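Local structure of acetyl-CoA hydrolase/transferase family protein (Porphyromonas gingivalis, 2NVV) at residues P82-N86 with M372-I376; A72-V77 with D88-L92; P36-A40 with R66-L71. The protein probably moves coenzyme A between acetate and other acyl groups or hydrolyses acetyl-CoA, and binds zinc. All coordinates share one frame; numbering follows the deposited sequence.

Contact 1 (P82-N86 with M372-I376)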
loop_
_atom_site.group_PDB
_atom_site.type_symbol
_atom_site.label_atom_id
_atom_site.label_comp_id
_atom_site.label_asym_id
_atom_site.label_seq_id
_atom_site.Cartn_x
_atom_site.Cartn_y
_atom_site.Cartn_z
ATOM N N PRO A 82 -4.982 3.204 -16.876
ATOM C CA PRO A 82 -5.070 2.450 -15.630
ATOM C C PRO A 82 -6.389 2.675 -14.881
ATOM O O PRO A 82 -6.702 1.959 -13.925
ATOM C CB PRO A 82 -3.873 2.976 -14.863
ATOM C CG PRO A 82 -3.947 4.452 -15.170
ATOM C CD PRO A 82 -4.384 4.531 -16.632
ATOM N N TYR A 83 -7.157 3.664 -15.332
ATOM C CA TYR A 83 -8.426 4.016 -14.715
ATOM C C TYR A 83 -9.380 4.491 -15.804
ATOM O O TYR A 83 -8.962 5.172 -16.745
ATOM C CB TYR A 83 -8.204 5.151 -13.709
ATOM C CG TYR A 83 -9.427 5.603 -12.936
ATOM C CD1 TYR A 83 -9.708 5.089 -11.668
ATOM C CD2 TYR A 83 -10.290 6.567 -13.454
ATOM C CE1 TYR A 83 -10.815 5.530 -10.935
ATOM C CE2 TYR A 83 -11.393 7.008 -12.738
ATOM C CZ TYR A 83 -11.651 6.493 -11.481
ATOM O OH TYR A 83 -12.735 6.948 -10.756
ATOM N N GLN A 84 -10.655 4.121 -15.691
ATOM C CA GLN A 84 -11.658 4.564 -16.650
ATOM C C GLN A 84 -12.924 4.941 -15.904
ATOM O O GLN A 84 -13.091 4.614 -14.729
ATOM C CB GLN A 84 -11.965 3.488 -17.713
ATOM C CG GLN A 84 -12.524 2.156 -17.217
ATOM C CD GLN A 84 -13.961 2.244 -16.736
ATOM O OE1 GLN A 84 -14.822 2.856 -17.395
ATOM N NE2 GLN A 84 -14.238 1.615 -15.590
ATOM N N SER A 85 -13.809 5.647 -16.595
ATOM C CA SER A 85 -15.052 6.094 -16.006
ATOM C C SER A 85 -16.124 6.399 -17.067
ATOM O O SER A 85 -16.841 7.386 -16.973
ATOM C CB SER A 85 -14.767 7.328 -15.153
ATOM O OG SER A 85 -15.971 7.865 -14.656
ATOM N N ASN A 86 -16.223 5.539 -18.075
ATOM C CA ASN A 86 -17.197 5.692 -19.154
ATOM C C ASN A 86 -18.104 4.461 -19.225
ATOM O O ASN A 86 -17.623 3.332 -19.213
ATOM C CB ASN A 86 -16.464 5.893 -20.485
ATOM C CG ASN A 86 -17.383 5.774 -21.686
ATOM O OD1 ASN A 86 -17.560 4.686 -22.239
ATOM N ND2 ASN A 86 -17.982 6.891 -22.093
HETATM N N MSE A 372 -16.975 -4.327 -12.339
HETATM C CA MSE A 372 -16.067 -3.200 -12.225
HETATM C C MSE A 372 -16.837 -1.897 -12.229
HETATM O O MSE A 372 -17.869 -1.750 -12.886
HETATM C CB MSE A 372 -15.042 -3.183 -13.367
HETATM C CG MSE A 372 -14.169 -1.916 -13.424
HETATM SE SE MSE A 372 -13.155 -1.482 -11.792
HETATM C CE MSE A 372 -11.802 -2.831 -11.866
HETATM N N MSE A 373 -16.299 -0.949 -11.486
HETATM C CA MSE A 373 -16.871 0.365 -11.346
HETATM C C MSE A 373 -16.079 1.361 -12.189
HETATM O O MSE A 373 -16.451 1.673 -13.315
HETATM C CB MSE A 373 -16.813 0.733 -9.872
HETATM C CG MSE A 373 -18.149 0.972 -9.312
HETATM SE SE MSE A 373 -18.651 2.516 -10.285
HETATM C CE MSE A 373 -19.077 3.701 -8.771
ATOM N N ASN A 374 -14.980 1.848 -11.622
ATOM C CA ASN A 374 -14.084 2.788 -12.287
ATOM C C ASN A 374 -12.660 2.233 -12.233
ATOM O O ASN A 374 -12.066 1.889 -13.251
ATOM C CB ASN A 374 -14.127 4.148 -11.589
ATOM C CG ASN A 374 -15.402 4.916 -11.871
ATOM O OD1 ASN A 374 -15.666 5.941 -11.249
ATOM N ND2 ASN A 374 -16.190 4.435 -12.819
ATOM N N GLY A 375 -12.124 2.140 -11.023
ATOM C CA GLY A 375 -10.782 1.631 -10.833
ATOM C C GLY A 375 -10.317 2.057 -9.460
ATOM O O GLY A 375 -10.887 2.986 -8.877
ATOM N N ILE A 376 -9.285 1.390 -8.939
ATOM C CA ILE A 376 -8.777 1.723 -7.613
ATOM C C ILE A 376 -8.312 3.175 -7.590
ATOM O O ILE A 376 -8.324 3.826 -6.544
ATOM C CB ILE A 376 -7.614 0.790 -7.189
ATOM C CG1 ILE A 376 -7.293 1.031 -5.709
ATOM C CG2 ILE A 376 -6.383 1.053 -8.051
ATOM C CD1 ILE A 376 -6.327 0.047 -5.109
#
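Tyr-83 and Gly-375 bring their CA atoms within 5.1 Å of each other, as do Ser-85 and Asn-374, where two irregular loops run side by side. Gln-84 makes the polar link. Its CG sits between the backbone N and the carbonyl carbon (chi1 61°), and a second bend at chi2 swings the amide across to the other loop. Gln-84 NE2 donates to Met-373 O at 3.2 Å. That O lies close to the Gln-84 amide plane, but NE2 stands above the carbonyl plane of Met-373. A weak second bond runs from NE2 to Asn-374 O. At the other end of the amide, Gln-84 OE1 accepts Asn-86 N at 3.1 Å, so the group is held on both sides and its rotation is fixed. Met-373 O also accepts Arg-90 NH2 and, weakly, Asn-374 ND2.

Tyr-83 carries the apolar part. One ring face covers the backbone of Asn-374, and Tyr-83 CZ lies 3.4 Å from Asn-374 CB. At the ring edge, Tyr-83 CE1 is 3.3 Å from Gly-375 O, which lies near the ring plane. The Asn-374 amide is turned 68° from the ring, with OD1 of Asn-374 3.1 Å from Tyr-83 OH.

Asn-374 is predicted to bind CoA, and the Tyr-83 side chain is about 7 Å from that of Glu-284 at the nearest atoms, the predicted thioester-forming residue. The loops belong to the N-terminal and C-terminal domains. Gln-84 thus links the N-terminal loop to the main chain at Met-373 and, more weakly, at Asn-374, which probably binds CoA.

Contact 2 (A72-V77 with D88-L92)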
loop_
_atom_site.group_PDB
_atom_site.type_symbol
_atom_site.label_atom_id
_atom_site.label_comp_id
_atom_site.label_asym_id
_atom_site.label_seq_id
_atom_site.Cartn_x
_atom_site.Cartn_y
_atom_site.Cartn_z
ATOM N N ALA A 72 -14.771 2.630 -27.342
ATOM C CA ALA A 72 -15.422 1.428 -26.845
ATOM C C ALA A 72 -16.591 1.042 -27.748
ATOM O O ALA A 72 -16.783 -0.129 -28.036
ATOM C CB ALA A 72 -15.916 1.655 -25.416
ATOM N N GLN A 73 -17.378 2.027 -28.182
ATOM C CA GLN A 73 -18.514 1.767 -29.059
ATOM C C GLN A 73 -17.988 1.212 -30.376
ATOM O O GLN A 73 -18.670 0.457 -31.064
ATOM C CB GLN A 73 -19.304 3.051 -29.331
ATOM C CG GLN A 73 -19.899 3.709 -28.108
ATOM C CD GLN A 73 -20.744 4.937 -28.449
ATOM O OE1 GLN A 73 -20.333 5.808 -29.232
ATOM N NE2 GLN A 73 -21.929 5.017 -27.849
ATOM N N ALA A 74 -16.766 1.608 -30.725
ATOM C CA ALA A 74 -16.109 1.153 -31.950
ATOM C C ALA A 74 -15.500 -0.235 -31.760
ATOM O O ALA A 74 -15.030 -0.850 -32.718
ATOM C CB ALA A 74 -15.020 2.136 -32.355
ATOM N N ASP A 75 -15.513 -0.724 -30.526
ATOM C CA ASP A 75 -14.950 -2.033 -30.213
ATOM C C ASP A 75 -13.507 -2.095 -30.725
ATOM O O ASP A 75 -13.111 -3.031 -31.401
ATOM C CB ASP A 75 -15.809 -3.137 -30.850
ATOM C CG ASP A 75 -15.399 -4.544 -30.399
ATOM O OD1 ASP A 75 -14.828 -4.684 -29.294
ATOM O OD2 ASP A 75 -15.657 -5.511 -31.148
ATOM N N ALA A 76 -12.724 -1.078 -30.382
ATOM C CA ALA A 76 -11.337 -0.993 -30.827
ATOM C C ALA A 76 -10.383 -0.912 -29.658
ATOM O O ALA A 76 -9.299 -0.354 -29.780
ATOM C CB ALA A 76 -11.154 0.237 -31.738
ATOM N N VAL A 77 -10.780 -1.474 -28.527
ATOM C CA VAL A 77 -9.940 -1.439 -27.338
ATOM C C VAL A 77 -9.304 -2.801 -27.099
ATOM O O VAL A 77 -9.987 -3.713 -26.635
ATOM C CB VAL A 77 -10.774 -1.085 -26.076
ATOM C CG1 VAL A 77 -9.870 -0.964 -24.874
ATOM C CG2 VAL A 77 -11.557 0.190 -26.302
ATOM N N ASP A 88 -19.894 3.071 -21.651
ATOM C CA ASP A 88 -19.693 2.187 -22.787
ATOM C C ASP A 88 -18.478 1.301 -22.564
ATOM O O ASP A 88 -18.548 0.084 -22.764
ATOM C CB ASP A 88 -19.527 3.004 -24.074
ATOM C CG ASP A 88 -20.798 3.736 -24.459
ATOM O OD1 ASP A 88 -21.826 3.055 -24.643
ATOM O OD2 ASP A 88 -20.772 4.983 -24.565
ATOM N N LEU A 89 -17.366 1.904 -22.149
ATOM C CA LEU A 89 -16.158 1.137 -21.888
ATOM C C LEU A 89 -16.382 0.202 -20.702
ATOM O O LEU A 89 -15.960 -0.945 -20.730
ATOM C CB LEU A 89 -14.977 2.068 -21.605
ATOM C CG LEU A 89 -13.655 1.380 -21.243
ATOM C CD1 LEU A 89 -13.295 0.338 -22.302
ATOM C CD2 LEU A 89 -12.554 2.431 -21.116
ATOM N N ARG A 90 -17.059 0.698 -19.668
ATOM C CA ARG A 90 -17.346 -0.091 -18.476
ATOM C C ARG A 90 -18.139 -1.347 -18.792
ATOM O O ARG A 90 -17.862 -2.410 -18.240
ATOM C CB ARG A 90 -18.107 0.750 -17.465
ATOM C CG ARG A 90 -18.469 0.026 -16.158
ATOM C CD ARG A 90 -18.718 1.053 -15.060
ATOM N NE ARG A 90 -19.533 2.146 -15.572
ATOM C CZ ARG A 90 -19.309 3.434 -15.342
ATOM N NH1 ARG A 90 -20.121 4.341 -15.864
ATOM N NH2 ARG A 90 -18.286 3.826 -14.602
ATOM N N ASN A 91 -19.125 -1.231 -19.676
ATOM C CA ASN A 91 -19.932 -2.388 -20.061
ATOM C C ASN A 91 -19.087 -3.334 -20.900
ATOM O O ASN A 91 -19.124 -4.549 -20.712
ATOM C CB ASN A 91 -21.153 -1.944 -20.866
ATOM C CG ASN A 91 -22.157 -1.193 -20.027
ATOM O OD1 ASN A 91 -23.059 -0.536 -20.560
ATOM N ND2 ASN A 91 -22.015 -1.283 -18.706
ATOM N N LEU A 92 -18.329 -2.764 -21.835
ATOM C CA LEU A 92 -17.456 -3.551 -22.699
ATOM C C LEU A 92 -16.559 -4.421 -21.819
ATOM O O LEU A 92 -16.327 -5.592 -22.110
ATOM C CB LEU A 92 -16.599 -2.618 -23.550
ATOM C CG LEU A 92 -15.686 -3.236 -24.606
ATOM C CD1 LEU A 92 -16.540 -3.911 -25.659
ATOM C CD2 LEU A 92 -14.812 -2.165 -25.244
#
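The carbonyl O of Ala-72 accepts the N-H of Asp-75 at 2.9 Å, and Leu-92 CD2 of the facing helix lies 4.0 Å from the same Ala-72 O. The bond belongs to the Schellman motif that closes helix 65-73. Asp-75 has positive phi (54°) and turns the chain out of the helix toward strand 77-81. The facing segment, 88-92, is helical throughout.

Contact between the two is mainly apolar. Ala-72 is the close point. Its methyl points at the other helix, and Ala-72 CB lies 3.6 Å from Leu-89 CA, against the main chain rather than a side-chain tip. Only a small side chain stands between the helices here, and the CA atoms of Ala-72 and Leu-89 come within 5.0 Å. Leu-92 reaches over from the next turn. Leu-92 CD2 packs on Ala-72 CB and lies 4.2 Å from Val-77 CG2, where the two side chains meet at a slant. CD1 of Leu-92 is turned to Asp-75 OD1. Leu-89 CD1 touches Val-77 CG2 more loosely, at 4.4 Å. Val-77 has CG1 anti to its backbone N (chi1 -176°), which leaves CG2 to meet both leucines.

At the solvent side, Gln-73 and Asp-88 cross at a slant, the amide and carboxylate planes 47° apart. NE2 of Gln-73 is 3.5 Å from Asp-88 OD2, but the angle is too poor for a hydrogen bond.

The contact joins the end of helix 65-73 and the start of strand 77-81 to helix 87-94, which follows that strand. Ala-74 packs on helix 35-47 through Ala-40 and Ile-44, and Ala-76 pairs by its backbone with Ile-55 of strand 55-58.

Contact 3 (P36-A40 with R66-L71)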
loop_
_atom_site.group_PDB
_atom_site.type_symbol
_atom_site.label_atom_id
_atom_site.label_comp_id
_atom_site.label_asym_id
_atom_site.label_seq_id
_atom_site.Cartn_x
_atom_site.Cartn_y
_atom_site.Cartn_z
ATOM N N PRO A 36 -9.364 10.979 -31.373
ATOM C CA PRO A 36 -9.817 9.625 -31.024
ATOM C C PRO A 36 -11.112 9.187 -31.727
ATOM O O PRO A 36 -11.299 8.002 -32.015
ATOM C CB PRO A 36 -9.940 9.674 -29.497
ATOM C CG PRO A 36 -10.007 11.135 -29.179
ATOM C CD PRO A 36 -9.079 11.763 -30.160
ATOM N N ALA A 37 -11.992 10.140 -32.016
ATOM C CA ALA A 37 -13.237 9.833 -32.704
ATOM C C ALA A 37 -12.940 9.467 -34.160
ATOM O O ALA A 37 -13.612 8.615 -34.749
ATOM C CB ALA A 37 -14.174 11.033 -32.642
ATOM N N ALA A 38 -11.935 10.122 -34.737
ATOM C CA ALA A 38 -11.531 9.863 -36.116
ATOM C C ALA A 38 -10.860 8.490 -36.213
ATOM O O ALA A 38 -10.877 7.858 -37.270
ATOM C CB ALA A 38 -10.587 10.938 -36.587
ATOM N N ILE A 39 -10.263 8.041 -35.112
ATOM C CA ILE A 39 -9.617 6.732 -35.060
ATOM C C ILE A 39 -10.734 5.705 -35.057
ATOM O O ILE A 39 -10.650 4.671 -35.717
ATOM C CB ILE A 39 -8.836 6.506 -33.748
ATOM C CG1 ILE A 39 -7.838 7.638 -33.492
ATOM C CG2 ILE A 39 -8.162 5.158 -33.795
ATOM C CD1 ILE A 39 -6.746 7.730 -34.494
ATOM N N ALA A 40 -11.777 6.004 -34.285
ATOM C CA ALA A 40 -12.933 5.133 -34.167
ATOM C C ALA A 40 -13.582 4.886 -35.520
ATOM O O ALA A 40 -13.896 3.744 -35.849
ATOM C CB ALA A 40 -13.937 5.738 -33.208
ATOM N N ARG A 66 -15.769 11.112 -25.622
ATOM C CA ARG A 66 -15.211 11.257 -26.965
ATOM C C ARG A 66 -13.824 10.643 -27.058
ATOM O O ARG A 66 -13.050 10.953 -27.960
ATOM C CB ARG A 66 -15.168 12.737 -27.325
ATOM C CG ARG A 66 -16.493 13.406 -27.051
ATOM C CD ARG A 66 -16.313 14.862 -26.753
ATOM N NE ARG A 66 -16.019 15.621 -27.951
ATOM C CZ ARG A 66 -15.756 16.917 -27.947
ATOM N NH1 ARG A 66 -15.749 17.586 -26.794
ATOM N NH2 ARG A 66 -15.512 17.540 -29.091
ATOM N N LEU A 67 -13.531 9.765 -26.109
ATOM C CA LEU A 67 -12.261 9.071 -26.042
ATOM C C LEU A 67 -12.614 7.600 -25.788
ATOM O O LEU A 67 -12.728 6.804 -26.729
ATOM C CB LEU A 67 -11.423 9.627 -24.890
ATOM C CG LEU A 67 -9.896 9.439 -24.844
ATOM C CD1 LEU A 67 -9.499 8.035 -25.312
ATOM C CD2 LEU A 67 -9.247 10.485 -25.693
ATOM N N ASP A 68 -12.804 7.242 -24.521
ATOM C CA ASP A 68 -13.144 5.867 -24.175
ATOM C C ASP A 68 -14.496 5.482 -24.756
ATOM O O ASP A 68 -14.670 4.402 -25.302
ATOM C CB ASP A 68 -13.205 5.685 -22.657
ATOM C CG ASP A 68 -11.846 5.640 -22.017
ATOM O OD1 ASP A 68 -10.954 4.975 -22.577
ATOM O OD2 ASP A 68 -11.675 6.256 -20.943
ATOM N N GLY A 69 -15.465 6.374 -24.620
ATOM C CA GLY A 69 -16.789 6.088 -25.133
ATOM C C GLY A 69 -16.803 5.732 -26.603
ATOM O O GLY A 69 -17.215 4.635 -26.985
ATOM N N VAL A 70 -16.348 6.659 -27.436
ATOM C CA VAL A 70 -16.332 6.428 -28.869
ATOM C C VAL A 70 -15.467 5.205 -29.240
ATOM O O VAL A 70 -15.848 4.401 -30.100
ATOM C CB VAL A 70 -15.836 7.696 -29.620
ATOM C CG1 VAL A 70 -14.365 7.953 -29.328
ATOM C CG2 VAL A 70 -16.075 7.533 -31.102
ATOM N N LEU A 71 -14.323 5.058 -28.577
ATOM C CA LEU A 71 -13.417 3.951 -28.854
ATOM C C LEU A 71 -14.028 2.618 -28.441
ATOM O O LEU A 71 -13.835 1.598 -29.106
ATOM C CB LEU A 71 -12.083 4.181 -28.136
ATOM C CG LEU A 71 -10.846 4.581 -28.969
ATOM C CD1 LEU A 71 -11.233 4.981 -30.394
ATOM C CD2 LEU A 71 -10.102 5.718 -28.259
#
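No aromatic ring takes part here; the puckered ring of Pro-36 meets helix 65-73 with its CB and CG. Pro-36 CG lies 3.3 Å from Arg-66 O and 3.6 Å from Leu-67 CD2, so the ring meets a backbone carbonyl and a leucine methyl together. The guanidinium of Arg-66 points away from helix 35-47 and makes a salt bridge with Glu-214.

The two helical segments run nearly parallel, 9° apart, with axes 8.8 Å from each other. The small Ala-37 and Ala-40 are consistent with this spacing. Val-70 stands in the middle. Val-70 CG2, anti to the backbone N, reaches Ala-40 CB at 3.5 Å and touches Ala-37 CA, while CG1 turns toward Pro-36 O. Leu-71 comes in from the inner side. Leu-71 CD1 meets Pro-36 O and packs on Ala-40 CB at 4.0 Å, and its CD2 lies against Pro-36 CB. Leu-67 has its CB directed away, but the chain bends back and CD2 still reaches the proline.

Pro-36 O is held within its own helix by Ala-40 N at 3.1 Å. Leu-71 N bonds to Leu-67 O in the same way, beside a wider pi-type turn at 66-69.

In the fold, helix 35-47 leads into strand 55-58 and helix 65-73 leads out of it, in a parallel beta-alpha-beta array. Leu-67 and Leu-71 also touch Met-57 of that strand, while Ile-39 packs on Ala-12 of helix 8-12. The contact therefore joins neighbouring helices to each other and to the sheet beneath.

In the fold
Contacts 2 and 3 share helix 65-73, which meets helix 35-47 in contact 3 and helix 87-94 in contact 2. Both lie within the N-terminal domain, their centres about 20 Å and 21 Å from the chain centre, and both are mainly apolar. Contact 3 is the more buried of the two; contact 2 has a polar rim at the surface. Contact 1 is nearer the chain centre, partly buried, and joins loops of the N-terminal and C-terminal domains through polar bonds to main-chain carbonyls. It holds a residue of the predicted CoA site, whereas contact 3 lies away from the known and predicted sites. Arg-90 and Leu-89 of helix 87-94 link contact 2 to contact 1.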